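PDB 4RMO: CptN Toxin from Eubacterium rectale DSM 17629, which is the toxin of a type III toxin-antitoxin system, probably an RNA-cleaving enzyme held inactive by its pseudoknot antitoxin RNA and linked to bacteriophage resistance. Local coordinates for residues 11-14 / 15-19; 35-39 / 40-44. All coordinates share one frame; numbering follows the deposited sequence.

Contact 1. Residues 11-14 / 15-19; sequences DRFF and SDMSD
Phe13 and Met17, a selenomethionine, meet one turn apart on the short alpha-helix 11-17 in a Met-aromatic contact. From the backbone, Met17 CB and CG both pass the Phe13 carbonyl oxygen, with Met17 CG 3.3 Å from Phe13 O. CG also lies over the face of the Phe13 ring, 4.0 Å from its centroid, in a CH-pi contact. The bend at chi2 (-50°) carries SE up and outward, to an oblique place 5.2 Å from the Phe13 centroid. The methyl CE comes down again outside the ring edge, 3.8 Å from Phe13 CE1. A flexible, unbranched side chain suits this place, since it can fold over a flat neighbour; beyond the pair, Ile149 of helix 146-153 touches both residues.

On another side of the helix, Asp16 OD2 stands over a face of the Arg12 guanidinium, 3.7 Å from Arg12 NE. The two planes are 82° apart and no N-H points at the oxygen, so this long salt bridge works through charge alone, while Tyr99 OH supplies the hydrogen bond to OD2.

Backbone bonds from residue i+4 to i run along the helix until Ser18, whose positive phi takes the chain out of it. There the Phe14 carbonyl oxygen receives Ser18 N at 2.8 Å and also a water, 2.6 Å from Phe14 O, which accepts the N-H of Asp19.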
ATOM      1  N   ASP A  11      -5.566   3.276  38.401  1.00 23.83           N
ATOM      2  CA  ASP A  11      -6.915   2.946  38.908  1.00 28.27           C
ATOM      3  C   ASP A  11      -7.735   4.197  39.164  1.00 28.95           C
ATOM      4  O   ASP A  11      -8.978   4.207  39.049  1.00 30.12           O
ATOM      5  CB  ASP A  11      -6.835   2.053  40.170  1.00 28.66           C
ATOM      6  CG  ASP A  11      -6.576   0.578  39.821  1.00 30.92           C
ATOM      7  OD1 ASP A  11      -6.826   0.143  38.652  1.00 32.06           O
ATOM      8  OD2 ASP A  11      -6.055  -0.144  40.697  1.00 40.56           O
ATOM      9  N   ARG A  12      -7.032   5.276  39.488  1.00 28.80           N
ATOM     10  CA  ARG A  12      -7.683   6.569  39.721  1.00 32.56           C
ATOM     11  C   ARG A  12      -8.603   6.956  38.571  1.00 28.98           C
ATOM     12  O   ARG A  12      -9.640   7.586  38.776  1.00 30.38           O
ATOM     13  CB  ARG A  12      -6.597   7.618  39.903  1.00 42.83           C
ATOM     14  CG  ARG A  12      -7.020   8.866  40.597  1.00 56.66           C
ATOM     15  CD  ARG A  12      -6.072  10.007  40.217  1.00 77.84           C
ATOM     16  NE  ARG A  12      -6.722  11.297  40.529  1.00 85.01           N
ATOM     17  CZ  ARG A  12      -6.526  12.474  39.922  1.00 89.21           C
ATOM     18  NH1 ARG A  12      -5.587  12.665  38.989  1.00 85.15           N
ATOM     19  NH2 ARG A  12      -7.273  13.516  40.305  1.00 96.17           N
ATOM     20  N   PHE A  13      -8.187   6.655  37.337  1.00 27.93           N
ATOM     21  CA  PHE A  13      -9.019   6.960  36.172  1.00 25.94           C
ATOM     22  C   PHE A  13     -10.384   6.280  36.320  1.00 25.04           C
ATOM     23  O   PHE A  13     -11.421   6.923  36.166  1.00 23.89           O
ATOM     24  CB  PHE A  13      -8.371   6.515  34.872  1.00 26.45           C
ATOM     25  CG  PHE A  13      -9.253   6.699  33.655  1.00 27.64           C
ATOM     26  CD1 PHE A  13      -9.401   7.924  33.078  1.00 27.80           C
ATOM     27  CD2 PHE A  13      -9.931   5.608  33.102  1.00 26.86           C
ATOM     28  CE1 PHE A  13     -10.195   8.076  31.945  1.00 32.39           C
ATOM     29  CE2 PHE A  13     -10.731   5.756  31.994  1.00 32.54           C
ATOM     30  CZ  PHE A  13     -10.875   6.994  31.413  1.00 32.86           C
ATOM     31  N   PHE A  14     -10.367   5.019  36.671  1.00 23.29           N
ATOM     32  CA  PHE A  14     -11.585   4.262  36.728  1.00 25.82           C
ATOM     33  C   PHE A  14     -12.476   4.655  37.915  1.00 30.40           C
ATOM     34  O   PHE A  14     -13.714   4.687  37.780  1.00 26.23           O
ATOM     35  CB  PHE A  14     -11.248   2.777  36.703  1.00 23.61           C
ATOM     36  CG  PHE A  14     -10.593   2.366  35.383  1.00 23.34           C
ATOM     37  CD1 PHE A  14     -11.368   2.026  34.294  1.00 22.93           C
ATOM     38  CD2 PHE A  14      -9.227   2.435  35.225  1.00 23.64           C
ATOM     39  CE1 PHE A  14     -10.764   1.684  33.096  1.00 26.22           C
ATOM     40  CE2 PHE A  14      -8.611   2.111  34.023  1.00 23.45           C
ATOM     41  CZ  PHE A  14      -9.381   1.720  32.970  1.00 23.52           C
ATOM     42  N   SER A  15     -11.859   4.959  39.059  1.00 27.71           N
ATOM     43  CA  SER A  15     -12.644   5.426  40.223  1.00 31.11           C
ATOM     44  C   SER A  15     -13.161   6.854  39.975  1.00 32.90           C
ATOM     45  O   SER A  15     -14.325   7.100  40.203  1.00 32.87           O
ATOM     46  CB  SER A  15     -11.838   5.302  41.539  1.00 33.17           C
ATOM     47  OG  SER A  15     -10.649   6.082  41.479  1.00 30.19           O
ATOM     48  N   ASP A  16     -12.379   7.737  39.343  1.00 31.88           N
ATOM     49  CA  ASP A  16     -12.932   9.059  38.936  1.00 32.20           C
ATOM     50  C   ASP A  16     -14.099   8.955  37.978  1.00 31.77           C
ATOM     51  O   ASP A  16     -15.115   9.595  38.198  1.00 34.33           O
ATOM     52  CB  ASP A  16     -11.882   9.942  38.255  1.00 33.55           C
ATOM     53  CG  ASP A  16     -10.883  10.551  39.236  1.00 33.40           C
ATOM     54  OD1 ASP A  16     -11.046  10.368  40.459  1.00 30.71           O
ATOM     55  OD2 ASP A  16      -9.939  11.214  38.749  1.00 30.23           O
HETATM   56  N   MSE A  17     -14.010   8.131  36.925  1.00 31.68           N
HETATM   57  CA  MSE A  17     -15.110   8.095  35.928  1.00 29.54           C
HETATM   58  C   MSE A  17     -16.265   7.260  36.395  1.00 31.75           C
HETATM   59  O   MSE A  17     -17.396   7.416  35.894  1.00 31.49           O
HETATM   60  CB  MSE A  17     -14.653   7.544  34.567  1.00 30.89           C
HETATM   61  CG  MSE A  17     -13.499   8.314  33.964  1.00 34.80           C
HETATM   62 SE   MSE A  17     -13.850  10.079  33.962  1.00 33.55          SE
HETATM   63  CE  MSE A  17     -12.174  10.751  33.740  1.00 37.50           C
ATOM     64  N   SER A  18     -15.993   6.262  37.232  1.00 33.62           N
ATOM     65  CA  SER A  18     -17.076   5.476  37.800  1.00 36.73           C
ATOM     66  C   SER A  18     -18.059   4.954  36.730  1.00 33.29           C
ATOM     67  O   SER A  18     -19.282   5.077  36.875  1.00 30.85           O
ATOM     68  CB  SER A  18     -17.811   6.353  38.834  1.00 37.59           C
ATOM     69  OG  SER A  18     -18.680   5.579  39.606  1.00 46.41           O
ATOM     70  N   ASP A  19     -17.532   4.348  35.659  1.00 34.64           N
ATOM     71  CA  ASP A  19     -18.395   3.819  34.586  1.00 29.76           C
ATOM     72  C   ASP A  19     -18.431   2.329  34.668  1.00 29.59           C
ATOM     73  O   ASP A  19     -17.429   1.665  34.439  1.00 35.26           O
ATOM     74  CB  ASP A  19     -17.865   4.254  33.246  1.00 33.92           C
ATOM     75  CG  ASP A  19     -18.799   3.920  32.090  1.00 32.96           C
ATOM     76  OD1 ASP A  19     -19.421   2.832  32.056  1.00 33.71           O
ATOM     77  OD2 ASP A  19     -18.895   4.760  31.185  1.00 36.12           O
TER
HETATM   78  O   HOH W   1     -14.828   3.522  35.797  1.00 25.85           O

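Contact 2. Residues 35-39 / 40-44; sequences CFEDS and NYNGI
Asp38 N donates to Ile44 O at 2.8 Å and 175°, an almost straight bond that closes the loop of a beta hairpin between strands 32-37 and 44-51. The Asp38 carboxylate then turns into that loop: with CG anti to the backbone N (chi1 -172°), OD2 takes Tyr41 N on its anti lone pair at 3.1 Å, and Asn40 N binds the same oxygen only weakly. Tyr150 OH adds a further hydrogen bond to OD2, and Trp46 NE1 bonds OD1. Aspartate suits the place because its short acid brings an acceptor to backbone N-H groups two and three residues ahead.

Glu37, one residue earlier, has the longer reach needed for the far end of the loop. Its extended chain carries OE2 to Gly43 N, 3.0 Å away, through the anti lone pair. Gly43 is third in the type II turn from Tyr41 to Ile44, a position whose positive phi (86°) glycine, having no side chain, adopts easily. Outward from these bonds, Ile44 CB packs on Asp38 CB at 4.0 Å, with Tyr150 and Leu153 of helix 146-153 against the isoleucine. Within the loop, then, two carboxylates rather than strand pairing hold the N-H groups of Tyr41 and Gly43.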
ATOM      1  N   CYS A  35      -4.276   4.341  20.614  1.00 27.62           N
ATOM      2  CA  CYS A  35      -4.591   4.368  19.206  1.00 33.44           C
ATOM      3  C   CYS A  35      -4.333   5.688  18.462  1.00 31.03           C
ATOM      4  O   CYS A  35      -3.610   5.709  17.462  1.00 40.24           O
ATOM      5  CB  CYS A  35      -6.041   3.985  19.064  1.00 37.64           C
ATOM      6  SG  CYS A  35      -6.308   3.511  17.382  1.00 45.64           S
ATOM      7  N   PHE A  36      -4.919   6.775  18.911  1.00 30.98           N
ATOM      8  CA  PHE A  36      -4.648   8.082  18.318  1.00 36.59           C
ATOM      9  C   PHE A  36      -5.083   9.198  19.224  1.00 38.03           C
ATOM     10  O   PHE A  36      -5.912   9.017  20.078  1.00 38.04           O
ATOM     11  CB  PHE A  36      -5.344   8.270  16.957  1.00 36.20           C
ATOM     12  CG  PHE A  36      -6.769   7.788  16.924  1.00 37.03           C
ATOM     13  CD1 PHE A  36      -7.783   8.486  17.559  1.00 40.00           C
ATOM     14  CD2 PHE A  36      -7.105   6.705  16.184  1.00 37.15           C
ATOM     15  CE1 PHE A  36      -9.103   8.067  17.492  1.00 41.03           C
ATOM     16  CE2 PHE A  36      -8.415   6.248  16.137  1.00 40.86           C
ATOM     17  CZ  PHE A  36      -9.425   6.931  16.795  1.00 38.69           C
ATOM     18  N   GLU A  37      -4.487  10.360  19.029  1.00 41.51           N
ATOM     19  CA  GLU A  37      -4.867  11.560  19.749  1.00 38.94           C
ATOM     20  C   GLU A  37      -6.198  12.050  19.221  1.00 38.32           C
ATOM     21  O   GLU A  37      -6.525  11.858  18.057  1.00 41.63           O
ATOM     22  CB  GLU A  37      -3.795  12.641  19.573  1.00 45.17           C
ATOM     23  CG  GLU A  37      -4.022  13.852  20.476  1.00 50.79           C
ATOM     24  CD  GLU A  37      -2.791  14.718  20.658  1.00 50.48           C
ATOM     25  OE1 GLU A  37      -1.808  14.531  19.906  1.00 52.88           O
ATOM     26  OE2 GLU A  37      -2.809  15.558  21.587  1.00 62.57           O
ATOM     27  N   ASP A  38      -6.996  12.655  20.082  1.00 38.12           N
ATOM     28  CA  ASP A  38      -8.261  13.250  19.647  1.00 38.35           C
ATOM     29  C   ASP A  38      -7.988  14.428  18.693  1.00 39.79           C
ATOM     30  O   ASP A  38      -7.083  15.223  18.956  1.00 37.16           O
ATOM     31  CB  ASP A  38      -9.025  13.736  20.857  1.00 39.30           C
ATOM     32  CG  ASP A  38     -10.417  14.174  20.516  1.00 39.21           C
ATOM     33  OD1 ASP A  38     -11.273  13.298  20.250  1.00 46.46           O
ATOM     34  OD2 ASP A  38     -10.683  15.386  20.612  1.00 43.13           O
ATOM     35  N   SER A  39      -8.783  14.551  17.627  1.00 43.24           N
ATOM     36  CA  SER A  39      -8.649  15.672  16.650  1.00 48.79           C
ATOM     37  C   SER A  39      -8.996  17.044  17.216  1.00 50.07           C
ATOM     38  O   SER A  39      -8.391  18.038  16.824  1.00 53.49           O
ATOM     39  CB  SER A  39      -9.571  15.470  15.451  1.00 46.14           C
ATOM     40  OG  SER A  39      -9.607  14.140  15.044  1.00 59.15           O
ATOM     41  N   ASN A  40     -10.002  17.093  18.096  1.00 54.75           N
ATOM     42  CA  ASN A  40     -10.553  18.363  18.607  1.00 55.65           C
ATOM     43  C   ASN A  40      -9.844  18.953  19.825  1.00 54.61           C
ATOM     44  O   ASN A  40      -9.742  20.167  19.928  1.00 57.13           O
ATOM     45  CB  ASN A  40     -12.043  18.226  18.893  1.00 56.11           C
ATOM     46  CG  ASN A  40     -12.832  17.714  17.690  1.00 65.09           C
ATOM     47  OD1 ASN A  40     -13.648  16.807  17.813  1.00 69.27           O
ATOM     48  ND2 ASN A  40     -12.561  18.266  16.508  1.00 73.73           N
ATOM     49  N   TYR A  41      -9.319  18.121  20.721  1.00 55.84           N
ATOM     50  CA  TYR A  41      -8.561  18.608  21.894  1.00 51.21           C
ATOM     51  C   TYR A  41      -7.260  17.890  22.076  1.00 49.83           C
ATOM     52  O   TYR A  41      -7.227  16.655  22.219  1.00 51.31           O
ATOM     53  CB  TYR A  41      -9.362  18.436  23.189  1.00 58.57           C
ATOM     54  CG  TYR A  41     -10.579  19.301  23.254  1.00 67.48           C
ATOM     55  CD1 TYR A  41     -11.768  18.896  22.671  1.00 72.27           C
ATOM     56  CD2 TYR A  41     -10.534  20.559  23.895  1.00 74.43           C
ATOM     57  CE1 TYR A  41     -12.892  19.714  22.713  1.00 80.51           C
ATOM     58  CE2 TYR A  41     -11.644  21.386  23.941  1.00 79.48           C
ATOM     59  CZ  TYR A  41     -12.820  20.962  23.348  1.00 85.47           C
ATOM     60  OH  TYR A  41     -13.912  21.795  23.386  1.00 96.16           O
ATOM     61  N   ASN A  42      -6.171  18.645  22.040  1.00 53.40           N
ATOM     62  CA  ASN A  42      -4.856  18.091  22.341  1.00 55.03           C
ATOM     63  C   ASN A  42      -4.850  17.658  23.803  1.00 47.55           C
ATOM     64  O   ASN A  42      -5.514  18.265  24.644  1.00 52.77           O
ATOM     65  CB  ASN A  42      -3.729  19.116  22.065  1.00 69.52           C
ATOM     66  CG  ASN A  42      -3.535  19.423  20.572  1.00 75.41           C
ATOM     67  OD1 ASN A  42      -3.017  18.598  19.829  1.00 80.93           O
ATOM     68  ND2 ASN A  42      -3.913  20.624  20.142  1.00 75.01           N
ATOM     69  N   GLY A  43      -4.136  16.586  24.104  1.00 48.32           N
ATOM     70  CA  GLY A  43      -4.073  16.071  25.476  1.00 45.92           C
ATOM     71  C   GLY A  43      -5.210  15.124  25.819  1.00 38.69           C
ATOM     72  O   GLY A  43      -5.292  14.658  26.958  1.00 42.71           O
ATOM     73  N   ILE A  44      -6.057  14.802  24.846  1.00 35.75           N
ATOM     74  CA  ILE A  44      -7.004  13.705  24.991  1.00 37.12           C
ATOM     75  C   ILE A  44      -6.618  12.601  24.005  1.00 36.77           C
ATOM     76  O   ILE A  44      -6.395  12.866  22.829  1.00 39.89           O
ATOM     77  CB  ILE A  44      -8.437  14.157  24.771  1.00 39.26           C
ATOM     78  CG1 ILE A  44      -8.793  15.211  25.831  1.00 43.40           C
ATOM     79  CG2 ILE A  44      -9.407  12.979  24.840  1.00 40.44           C
ATOM     80  CD1 ILE A  44     -10.250  15.653  25.826  1.00 44.04           C
TER
HETATM   81  O   HOH W   2      -5.667  17.771  18.661  1.00 51.35           O

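Strand 6-9 leads into helix 11-17, where contact 1 joins successive turns; lying within one helix, it closes no loop and ends as the chain leaves the helix. Strand 32-37 then runs antiparallel to strand 6-9, and contact 2 closes the loop that carries it into its next antiparallel partner, strand 44-51. The contacts are therefore in series, neither enclosing nor crossing the other, and with nearest atoms about 9 Å apart they do not touch. Helix 146-153 connects them through space: Met17 and Ile44 both touch Leu153, and neighbouring residues of that helix face the two contacts. A helix near the C terminus thus ties the early helix to a loop of the antiparallel sheet.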